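Local coordinates for protein ABC transporter (Caldanaerobius, PDB 4G68) that probably captures sugars released from xylan outside the cell for import by an ABC transporter, as a bacterial extracellular solute-binding protein, at residues Q152-Y158 with I377-V382; Y206-A211 with A238-L242; L212-V217 with G308-E314; K227-D231 with S422-Q426. All coordinates share one frame; numbering follows the deposited sequence.

Contact 1: Q152-Y158 with I377-V382; sequences QQASVLY and IMNNIV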
# COMPACT_ATOMS: atom_id res chain seq x y z
N GLN C 152 -8.24 1.35 -1.84
CA GLN C 152 -7.59 2.37 -1.09
C GLN C 152 -6.70 1.70 -0.11
O GLN C 152 -6.99 0.60 0.35
CB GLN C 152 -8.55 3.33 -0.36
CG GLN C 152 -9.94 2.86 -0.05
CD GLN C 152 -10.77 3.93 0.69
OE1 GLN C 152 -10.34 4.50 1.71
NE2 GLN C 152 -11.97 4.22 0.15
N GLN C 153 -5.56 2.34 0.18
CA GLN C 153 -4.64 1.81 1.19
C GLN C 153 -4.73 2.61 2.49
O GLN C 153 -5.23 3.78 2.51
CB GLN C 153 -3.17 1.88 0.65
CG GLN C 153 -2.92 1.04 -0.67
CD GLN C 153 -1.46 1.08 -1.21
OE1 GLN C 153 -0.61 1.77 -0.69
NE2 GLN C 153 -1.19 0.36 -2.28
N ALA C 154 -4.25 1.99 3.57
CA ALA C 154 -4.15 2.66 4.85
C ALA C 154 -3.04 1.94 5.61
O ALA C 154 -2.87 0.71 5.45
CB ALA C 154 -5.49 2.54 5.59
N SER C 155 -2.29 2.71 6.40
CA SER C 155 -1.22 2.09 7.25
C SER C 155 -1.79 1.38 8.47
O SER C 155 -2.63 1.98 9.19
CB SER C 155 -0.19 3.14 7.70
OG SER C 155 -0.82 4.37 8.14
N VAL C 156 -1.27 0.19 8.80
CA VAL C 156 -1.82 -0.55 9.93
C VAL C 156 -0.70 -1.14 10.76
O VAL C 156 0.22 -1.71 10.18
CB VAL C 156 -2.66 -1.75 9.44
CG1 VAL C 156 -3.22 -2.58 10.61
CG2 VAL C 156 -3.81 -1.26 8.55
N LEU C 157 -0.81 -1.04 12.11
CA LEU C 157 -0.01 -1.86 13.02
C LEU C 157 -0.85 -3.10 13.35
O LEU C 157 -1.94 -3.02 13.94
CB LEU C 157 0.43 -1.06 14.29
CG LEU C 157 1.22 -1.79 15.41
CD1 LEU C 157 2.52 -2.44 14.93
CD2 LEU C 157 1.48 -0.82 16.56
N TYR C 158 -0.29 -4.27 13.01
CA TYR C 158 -0.91 -5.56 13.34
C TYR C 158 -0.28 -6.07 14.62
O TYR C 158 0.93 -6.12 14.74
CB TYR C 158 -0.66 -6.58 12.22
CG TYR C 158 -1.24 -6.15 10.90
CD1 TYR C 158 -2.53 -6.50 10.54
CD2 TYR C 158 -0.47 -5.44 9.98
CE1 TYR C 158 -3.07 -6.13 9.31
CE2 TYR C 158 -1.01 -5.06 8.75
CZ TYR C 158 -2.28 -5.41 8.42
OH TYR C 158 -2.77 -5.03 7.19
N ILE C 377 -9.77 -2.39 10.55
CA ILE C 377 -8.97 -1.46 9.80
C ILE C 377 -9.84 -0.25 9.51
O ILE C 377 -9.46 0.86 9.86
CB ILE C 377 -8.31 -2.06 8.53
CG1 ILE C 377 -7.19 -3.04 8.93
CG2 ILE C 377 -7.69 -0.93 7.70
CD1 ILE C 377 -6.64 -3.93 7.80
N MET C 378 -11.01 -0.44 8.88
CA MET C 378 -11.94 0.68 8.71
C MET C 378 -12.16 1.52 9.99
O MET C 378 -11.94 2.75 9.99
CB MET C 378 -13.27 0.16 8.18
CG MET C 378 -13.28 0.00 6.67
SD MET C 378 -14.92 -0.46 6.03
CE MET C 378 -15.85 0.93 6.32
N ASN C 379 -12.54 0.84 11.07
CA ASN C 379 -12.84 1.45 12.39
C ASN C 379 -11.69 2.05 13.22
O ASN C 379 -11.77 3.18 13.71
CB ASN C 379 -13.56 0.41 13.24
CG ASN C 379 -14.94 0.11 12.71
OD1 ASN C 379 -15.44 0.80 11.81
ND2 ASN C 379 -15.56 -0.91 13.28
N ASN C 380 -10.65 1.26 13.44
CA ASN C 380 -9.48 1.74 14.17
C ASN C 380 -8.57 2.66 13.38
O ASN C 380 -7.82 3.41 14.01
CB ASN C 380 -8.67 0.59 14.72
CG ASN C 380 -9.42 -0.18 15.82
OD1 ASN C 380 -10.60 0.12 16.12
ND2 ASN C 380 -8.75 -1.19 16.39
N ILE C 381 -8.59 2.62 12.04
CA ILE C 381 -7.65 3.43 11.25
C ILE C 381 -8.30 4.46 10.34
O ILE C 381 -8.02 5.69 10.42
CB ILE C 381 -6.62 2.58 10.40
CG1 ILE C 381 -5.64 1.83 11.30
CG2 ILE C 381 -5.78 3.51 9.53
CD1 ILE C 381 -6.06 0.44 11.66
N VAL C 382 -9.15 3.98 9.44
CA VAL C 382 -9.62 4.90 8.44
C VAL C 382 -10.69 5.91 8.96
O VAL C 382 -10.56 7.10 8.72
CB VAL C 382 -10.05 4.17 7.15
CG1 VAL C 382 -10.39 5.20 6.08
CG2 VAL C 382 -8.90 3.29 6.62
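Val156 and Ile377 meet where strand 152-158 passes over the end of helix 377-382 almost perpendicularly, the two short axes making an angle of 88° at a closest separation of 8.9 Å. Strand alternation sets the pattern: Ala154 and Val156 direct their CB atoms at the helix, while Ser155 between them faces the other way.

The apolar contacts fall into two groups. In the first, Val156 CG2 sits against Ile377, 3.8 Å from its CG1, and the two side chains cross at about a right angle; Ile381 CD1 approaches the same methyl at 4.2 Å. In the second, Ala154 CB rests 3.6 Å from Val382 CG2, with Ile381 CG2 beside it.

The aromatic contribution comes from Tyr158. Val156 CG1, anti to the backbone N (chi1 178°), covers the centre of one face of its ring, so the two methyls of this valine divide their work between tyrosine and helix. Ile377 CD1 reaches the ring's far end, 4.1 Å from Tyr158 OH, a hydroxyl held by Gly278 O.

Backbone oxygens complete the account. Ser155 O lies 3.5 Å from Ile381 CG2, a van der Waals contact. Within the helix, Ile377 O accepts from Ile381 N as usual and from Val382 N in a wider pi-type turn at the helix end.

In this strand-helix layer of the solute-binding protein fold, packed on one face of the mixed sheet, Leu357 of strand 357-358 touches Ala154, Ile377 and Val382, and Ala299 of strand 297-300 touches Val156 and Ile377, while Trp205 and Met209 of helix 201-215 meet Ser155.

Contact 2: Y206-A211 with A238-L242; sequences YYDMIA and AAQKL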
# COMPACT_ATOMS: atom_id res chain seq x y z
N TYR C 206 7.55 2.33 7.29
CA TYR C 206 7.91 2.65 8.65
C TYR C 206 8.42 4.07 8.69
O TYR C 206 7.92 4.87 9.51
CB TYR C 206 9.00 1.67 9.17
CG TYR C 206 8.57 0.28 9.48
CD1 TYR C 206 8.84 -0.25 10.74
CD2 TYR C 206 8.03 -0.58 8.51
CE1 TYR C 206 8.49 -1.54 11.06
CE2 TYR C 206 7.70 -1.90 8.81
CZ TYR C 206 7.96 -2.37 10.09
OH TYR C 206 7.62 -3.66 10.49
N TYR C 207 9.38 4.40 7.80
CA TYR C 207 9.99 5.74 7.85
C TYR C 207 8.98 6.82 7.49
O TYR C 207 8.83 7.81 8.20
CB TYR C 207 11.22 5.88 6.87
CG TYR C 207 11.66 7.30 6.89
CD1 TYR C 207 12.58 7.74 7.84
CD2 TYR C 207 11.07 8.24 6.05
CE1 TYR C 207 12.92 9.11 7.91
CE2 TYR C 207 11.37 9.58 6.13
CZ TYR C 207 12.32 10.02 7.04
OH TYR C 207 12.63 11.36 7.06
N ASP C 208 8.31 6.66 6.34
CA ASP C 208 7.17 7.56 6.00
C ASP C 208 6.20 7.83 7.14
O ASP C 208 5.86 9.00 7.41
CB ASP C 208 6.38 7.03 4.81
CG ASP C 208 7.20 6.97 3.55
OD1 ASP C 208 8.36 7.35 3.61
OD2 ASP C 208 6.69 6.50 2.50
N MET C 209 5.74 6.75 7.80
CA MET C 209 4.77 6.91 8.89
C MET C 209 5.33 7.76 10.00
O MET C 209 4.63 8.62 10.54
CB MET C 209 4.31 5.58 9.53
CG MET C 209 3.94 5.83 11.03
SD MET C 209 2.35 6.72 11.12
CE MET C 209 1.46 5.71 9.91
N ILE C 210 6.58 7.47 10.37
CA ILE C 210 7.21 8.17 11.45
C ILE C 210 7.37 9.65 11.07
O ILE C 210 6.98 10.51 11.87
CB ILE C 210 8.54 7.52 11.94
CG1 ILE C 210 8.35 6.02 12.32
CG2 ILE C 210 9.13 8.38 13.09
CD1 ILE C 210 9.68 5.19 12.27
N ALA C 211 7.84 9.94 9.83
CA ALA C 211 7.88 11.36 9.29
C ALA C 211 6.50 12.01 9.37
O ALA C 211 6.35 13.19 9.72
CB ALA C 211 8.45 11.39 7.85
N ALA C 238 12.68 11.72 12.47
CA ALA C 238 12.09 10.43 12.04
C ALA C 238 13.14 9.33 11.73
O ALA C 238 12.97 8.16 12.10
CB ALA C 238 11.12 10.62 10.86
N ALA C 239 14.23 9.70 11.07
CA ALA C 239 15.27 8.74 10.70
C ALA C 239 15.91 8.25 12.00
O ALA C 239 16.08 7.04 12.21
CB ALA C 239 16.29 9.37 9.76
N GLN C 240 16.21 9.19 12.89
CA GLN C 240 16.72 8.82 14.20
C GLN C 240 15.78 7.78 14.85
O GLN C 240 16.23 6.72 15.27
CB GLN C 240 16.92 10.05 15.11
CG GLN C 240 17.52 9.72 16.48
CD GLN C 240 18.80 8.93 16.35
OE1 GLN C 240 19.83 9.46 15.95
NE2 GLN C 240 18.72 7.65 16.67
N LYS C 241 14.48 8.08 14.91
CA LYS C 241 13.52 7.09 15.46
C LYS C 241 13.41 5.73 14.77
O LYS C 241 13.04 4.74 15.44
CB LYS C 241 12.13 7.69 15.61
CG LYS C 241 12.08 8.89 16.54
CD LYS C 241 11.00 8.65 17.54
CE LYS C 241 11.03 9.63 18.70
NZ LYS C 241 10.46 10.94 18.33
N LEU C 242 13.65 5.66 13.45
CA LEU C 242 13.65 4.37 12.74
C LEU C 242 14.85 3.51 13.25
O LEU C 242 14.71 2.29 13.54
CB LEU C 242 13.80 4.62 11.23
CG LEU C 242 12.95 3.92 10.15
CD1 LEU C 242 13.87 3.48 9.00
CD2 LEU C 242 12.20 2.71 10.66
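Ala211 and Ala238 have the nearest CA atoms between segments 206-211 and 238-242, which lie on helices 201-215 and 233-248 of the solute-binding protein fold; the short axes are inclined at 131°, nearer antiparallel than parallel, and approach to 8.9 Å. The small alanine allows this: Ala238 CB settles directly on the opposing backbone, 3.5 Å from Ala211 N.

Tyr207 lies along one flank of that junction. Its CG is anti to the backbone N (chi1 174°), which carries the ring across to the partner helix, edge first: Tyr207 CE1 is 3.5 Å from Ala239 N, and this nitrogen lies near the ring plane. The same ring atom meets Ala238 CB obliquely at 3.8 Å. Beyond, the hydroxyl is hydrogen-bonded to Phe235 O, and the ring of Tyr421 from helix 418-429 meets that of Tyr207.

On the other flank, Ile210 sends its two branches to different partners. Ile210 CG2 packs 3.7 Å from Ala238 CB and also touches Lys241 CB, whereas Ile210 CD1 goes to Leu242. Those two side chains cross at about a right angle. Lys241 uses just its base here; its chain bends twice and delivers NZ to a salt bridge with Glu214.

Leu242 packs against Tyr206, Tyr207 and Ile210, and Val408 and Phe412 of helix 398-412 also touch it. One methyl, Leu242 CD2, is shared between two side chains, lying 3.9 Å from Ile210 CD1 and 3.7 Å from Tyr206 CB.

Contact 3: L212-V217 with G308-E314; sequences LREGGV and GKGDPTE
Glu214 and Arg213 offer their carbonyl oxygens at the end of helix 201-215 to consecutive amides of the loop: Lys309 N donates to Glu214 O over 3.0 Å, and Gly310 N to Arg213 O over 3.1 Å. A CB on Gly308 would run into Arg213 O, and one on Gly310 into Leu212 O and Arg213 O, so both close approaches depend on missing side chains. Gly216, with positive phi, is the first residue past the helix and occupies the N-cap position of helix 217-224.

Arg213 bends at chi2 (-90°) and brings its guanidinium to the turn 311-314. NH1 donates to Glu314 O at 2.8 Å, the oxygen tilted slightly from the guanidinium plane, while the carbonyl group of Pro312 lies over one face of the guanidinium. Water 1, at the group's edge and in its plane, bridges Arg213 NH2 and Glu314 O. A leucine at Arg213 would probably leave Glu314 O without its direct donor and the water without its NH2 partner, loosening the turn's hold on the helix. The turn is type I, and Asp311 stiffens it through an Asx turn, OD1 accepting from Thr313 N at 2.7 Å and also from Thr313 OG1. The carboxylate of Glu314 faces the start of helix 217-224, with a weak bond from Val217 N to OE2 (3.4 Å); a helix start is likely to suit its charge.

The loop joins strands 297-300 and 317-325. Its early part supplies Phe302 O and Pro303 O to Arg213 NH2 and NE, Ile316 touches Leu212, and Lys386 N bonds to Thr313 OG1.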
# COMPACT_ATOMS: atom_id res chain seq x y z
N LEU C 212 5.46 11.25 9.08
CA LEU C 212 4.07 11.87 9.21
C LEU C 212 3.69 12.20 10.63
O LEU C 212 3.11 13.29 10.94
CB LEU C 212 3.04 10.99 8.57
CG LEU C 212 1.59 11.34 8.31
CD1 LEU C 212 0.88 10.06 7.89
CD2 LEU C 212 0.86 11.81 9.53
N ARG C 213 4.09 11.32 11.56
CA ARG C 213 3.89 11.62 12.95
C ARG C 213 4.76 12.78 13.46
O ARG C 213 4.26 13.58 14.24
CB ARG C 213 4.11 10.38 13.79
CG ARG C 213 3.04 9.36 13.51
CD ARG C 213 1.90 9.55 14.41
NE ARG C 213 0.94 8.42 14.33
CZ ARG C 213 -0.11 8.36 13.51
NH1 ARG C 213 -0.36 9.38 12.69
NH2 ARG C 213 -0.95 7.30 13.56
N GLU C 214 6.02 12.88 13.00
CA GLU C 214 6.97 13.94 13.48
C GLU C 214 6.65 15.35 12.95
O GLU C 214 6.73 16.36 13.68
CB GLU C 214 8.43 13.64 13.11
CG GLU C 214 9.09 12.39 13.73
CD GLU C 214 9.56 12.59 15.18
OE1 GLU C 214 8.94 13.39 15.92
OE2 GLU C 214 10.53 11.91 15.59
N GLY C 215 6.29 15.41 11.68
CA GLY C 215 6.17 16.70 10.96
C GLY C 215 4.75 17.11 10.60
O GLY C 215 4.53 18.28 10.31
N GLY C 216 3.80 16.17 10.62
CA GLY C 216 2.44 16.36 10.09
C GLY C 216 2.30 16.25 8.57
O GLY C 216 3.30 16.20 7.88
N VAL C 217 1.03 16.25 8.06
CA VAL C 217 0.75 16.00 6.65
C VAL C 217 1.27 17.07 5.70
O VAL C 217 1.63 16.76 4.53
CB VAL C 217 -0.74 15.62 6.35
CG1 VAL C 217 -1.72 16.74 6.63
CG2 VAL C 217 -0.86 15.04 4.96
N GLY C 308 5.86 15.43 18.43
CA GLY C 308 5.53 15.49 17.00
C GLY C 308 4.37 16.44 16.66
O GLY C 308 3.44 16.68 17.46
N LYS C 309 4.41 16.97 15.44
CA LYS C 309 3.37 17.88 14.99
C LYS C 309 2.14 17.20 14.37
O LYS C 309 1.07 17.81 14.24
CB LYS C 309 3.97 18.90 14.01
CG LYS C 309 4.95 19.87 14.68
CD LYS C 309 4.22 20.59 15.83
CE LYS C 309 5.19 21.12 16.79
NZ LYS C 309 6.15 19.98 17.14
N GLY C 310 2.28 15.93 13.97
CA GLY C 310 1.16 15.21 13.35
C GLY C 310 -0.05 15.07 14.26
O GLY C 310 0.08 14.93 15.49
N ASP C 311 -1.25 15.15 13.67
CA ASP C 311 -2.45 14.71 14.36
C ASP C 311 -2.38 13.17 14.46
O ASP C 311 -1.99 12.55 13.49
CB ASP C 311 -3.67 15.09 13.52
CG ASP C 311 -4.98 14.59 14.13
OD1 ASP C 311 -5.20 13.37 14.26
OD2 ASP C 311 -5.84 15.44 14.45
N PRO C 312 -2.77 12.55 15.62
CA PRO C 312 -2.59 11.10 15.80
C PRO C 312 -3.42 10.20 14.88
O PRO C 312 -3.25 8.95 14.91
CB PRO C 312 -3.02 10.86 17.26
CG PRO C 312 -2.66 12.15 17.91
CD PRO C 312 -3.09 13.20 16.91
N THR C 313 -4.33 10.81 14.12
CA THR C 313 -5.25 10.04 13.24
C THR C 313 -4.82 10.05 11.75
O THR C 313 -5.43 9.37 10.91
CB THR C 313 -6.67 10.61 13.27
OG1 THR C 313 -6.65 11.88 12.62
CG2 THR C 313 -7.23 10.76 14.75
N GLU C 314 -3.82 10.86 11.41
CA GLU C 314 -3.31 10.87 10.03
C GLU C 314 -2.72 9.51 9.70
O GLU C 314 -2.07 8.88 10.54
CB GLU C 314 -2.24 11.97 9.81
CG GLU C 314 -2.58 13.38 10.32
CD GLU C 314 -1.42 14.37 10.18
OE1 GLU C 314 -0.27 13.95 10.08
OE2 GLU C 314 -1.66 15.61 10.10
O HOH W 1 -3.09 6.33 11.54

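Contact 4: K227-D231 with S422-Q426; sequences KASFD and SKQMQ
Phe230 N donates to Gln426 OE1 at 2.8 Å, the N-H being fairly straight (153°) and the donor standing 40° out of the amide plane rather than on a lone pair. This bond fastens an ST turn to helix 418-429: Ser229 OG accepts from Asp231 N at 3.0 Å, which holds the loop 227-231 in the bend that presents the amide of Phe230. Gln426 OE1 has a second donor in Asn430 ND2, just beyond the end of that helix. A leucine replacing Gln426 would probably leave Phe230 N and Asn430 ND2 without their shared acceptor and the turn less firmly attached.

A weaker, charged tie joins Lys423 NZ and Asp231 OD2, a salt bridge at 3.3 Å. The bent lysine chain also runs alongside this oxygen, its CD 3.5 Å from Asp231 OD2. Nearby, the hydroxyl of Ser422 is hydrogen-bonded to Thr236 OG1 of helix 233-248.

Packing centres on Phe230 and Met425. The methionine is folded at chi2 and chi3, which swings its methyl over one ring face: Met425 CE lies 4.0 Å from the Phe230 ring centroid, 25° off the normal, a CH-pi contact. Ala223 and Leu224 of helix 217-224 also meet this phenylalanine, and His404 and Leu407 of helix 398-412 back the methionine. Closer to the main chains, Phe230 CB abuts Met425 CB at 3.8 Å.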
# COMPACT_ATOMS: atom_id res chain seq x y z
N LYS C 227 8.30 22.23 -2.17
CA LYS C 227 7.95 23.50 -1.50
C LYS C 227 8.72 23.69 -0.18
O LYS C 227 8.75 24.78 0.38
CB LYS C 227 6.44 23.59 -1.20
CG LYS C 227 5.55 23.62 -2.43
CD LYS C 227 5.52 25.03 -3.01
CE LYS C 227 4.57 25.13 -4.20
NZ LYS C 227 3.18 25.58 -3.89
N ALA C 228 9.30 22.60 0.31
CA ALA C 228 10.14 22.59 1.51
C ALA C 228 11.36 21.69 1.26
O ALA C 228 11.39 20.88 0.34
CB ALA C 228 9.34 22.08 2.73
N SER C 229 12.39 21.88 2.08
CA SER C 229 13.55 21.01 2.01
C SER C 229 13.30 19.73 2.83
O SER C 229 12.66 19.77 3.90
CB SER C 229 14.77 21.74 2.56
OG SER C 229 15.87 20.87 2.65
N PHE C 230 13.82 18.60 2.34
CA PHE C 230 13.90 17.33 3.09
C PHE C 230 14.86 17.38 4.30
O PHE C 230 14.75 16.59 5.26
CB PHE C 230 14.37 16.20 2.17
CG PHE C 230 13.34 15.74 1.19
CD1 PHE C 230 12.32 14.89 1.60
CD2 PHE C 230 13.41 16.14 -0.14
CE1 PHE C 230 11.38 14.44 0.66
CE2 PHE C 230 12.48 15.71 -1.08
CZ PHE C 230 11.45 14.86 -0.67
N ASP C 231 15.84 18.27 4.22
CA ASP C 231 16.80 18.42 5.31
C ASP C 231 16.14 19.33 6.37
O ASP C 231 16.40 20.53 6.43
CB ASP C 231 18.13 19.01 4.79
CG ASP C 231 19.27 18.87 5.79
OD1 ASP C 231 19.07 18.24 6.86
OD2 ASP C 231 20.38 19.39 5.53
N SER C 422 19.21 13.02 5.68
CA SER C 422 18.38 14.14 5.31
C SER C 422 19.07 15.04 4.30
O SER C 422 18.40 15.56 3.41
CB SER C 422 17.91 14.95 6.52
OG SER C 422 17.15 14.15 7.41
N LYS C 423 20.40 15.21 4.46
CA LYS C 423 21.26 15.95 3.51
C LYS C 423 21.21 15.36 2.11
O LYS C 423 21.03 16.10 1.13
CB LYS C 423 22.73 15.94 3.96
CG LYS C 423 23.05 16.87 5.12
CD LYS C 423 23.54 18.24 4.65
CE LYS C 423 24.34 18.93 5.75
NZ LYS C 423 23.46 19.62 6.73
N GLN C 424 21.38 14.03 2.03
CA GLN C 424 21.34 13.30 0.79
C GLN C 424 19.93 13.23 0.17
O GLN C 424 19.81 13.10 -1.05
CB GLN C 424 21.95 11.91 0.95
CG GLN C 424 23.45 11.94 1.15
CD GLN C 424 24.09 10.57 1.19
OE1 GLN C 424 23.82 9.72 0.33
NE2 GLN C 424 24.94 10.35 2.17
N MET C 425 18.87 13.31 0.98
CA MET C 425 17.49 13.30 0.43
C MET C 425 17.28 14.60 -0.33
O MET C 425 16.83 14.61 -1.48
CB MET C 425 16.42 13.10 1.52
CG MET C 425 16.19 11.64 1.93
SD MET C 425 15.33 10.63 0.70
CE MET C 425 13.79 11.54 0.75
N GLN C 426 17.71 15.70 0.29
CA GLN C 426 17.55 17.02 -0.31
C GLN C 426 18.44 17.25 -1.55
O GLN C 426 17.95 17.80 -2.56
CB GLN C 426 17.74 18.11 0.73
CG GLN C 426 17.71 19.52 0.19
CD GLN C 426 16.32 19.99 -0.21
OE1 GLN C 426 15.27 19.32 0.05
NE2 GLN C 426 16.27 21.18 -0.81
O HOH W 2 15.18 14.16 5.00

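Overall arrangement
From the N terminus, strand 144-160 comes first, and contact 1 closes its loop only at helix 372-382, 219 residues later; contacts 2 and 3 nest inside that loop. Helix 201-215 serves both: contact 2 joins it to helix 233-248 and contact 3 joins its end to the loop before strand 317-325. These two cross along the chain and touch through the Glu214-Lys241 salt bridge, their centres about 11 Å apart. Contact 4 brings the turn before helix 233-248 to helix 418-429, crossing all three others. Ser155 and Met209 pack together, linking contact 1 in the sheet to the helices of contact 2.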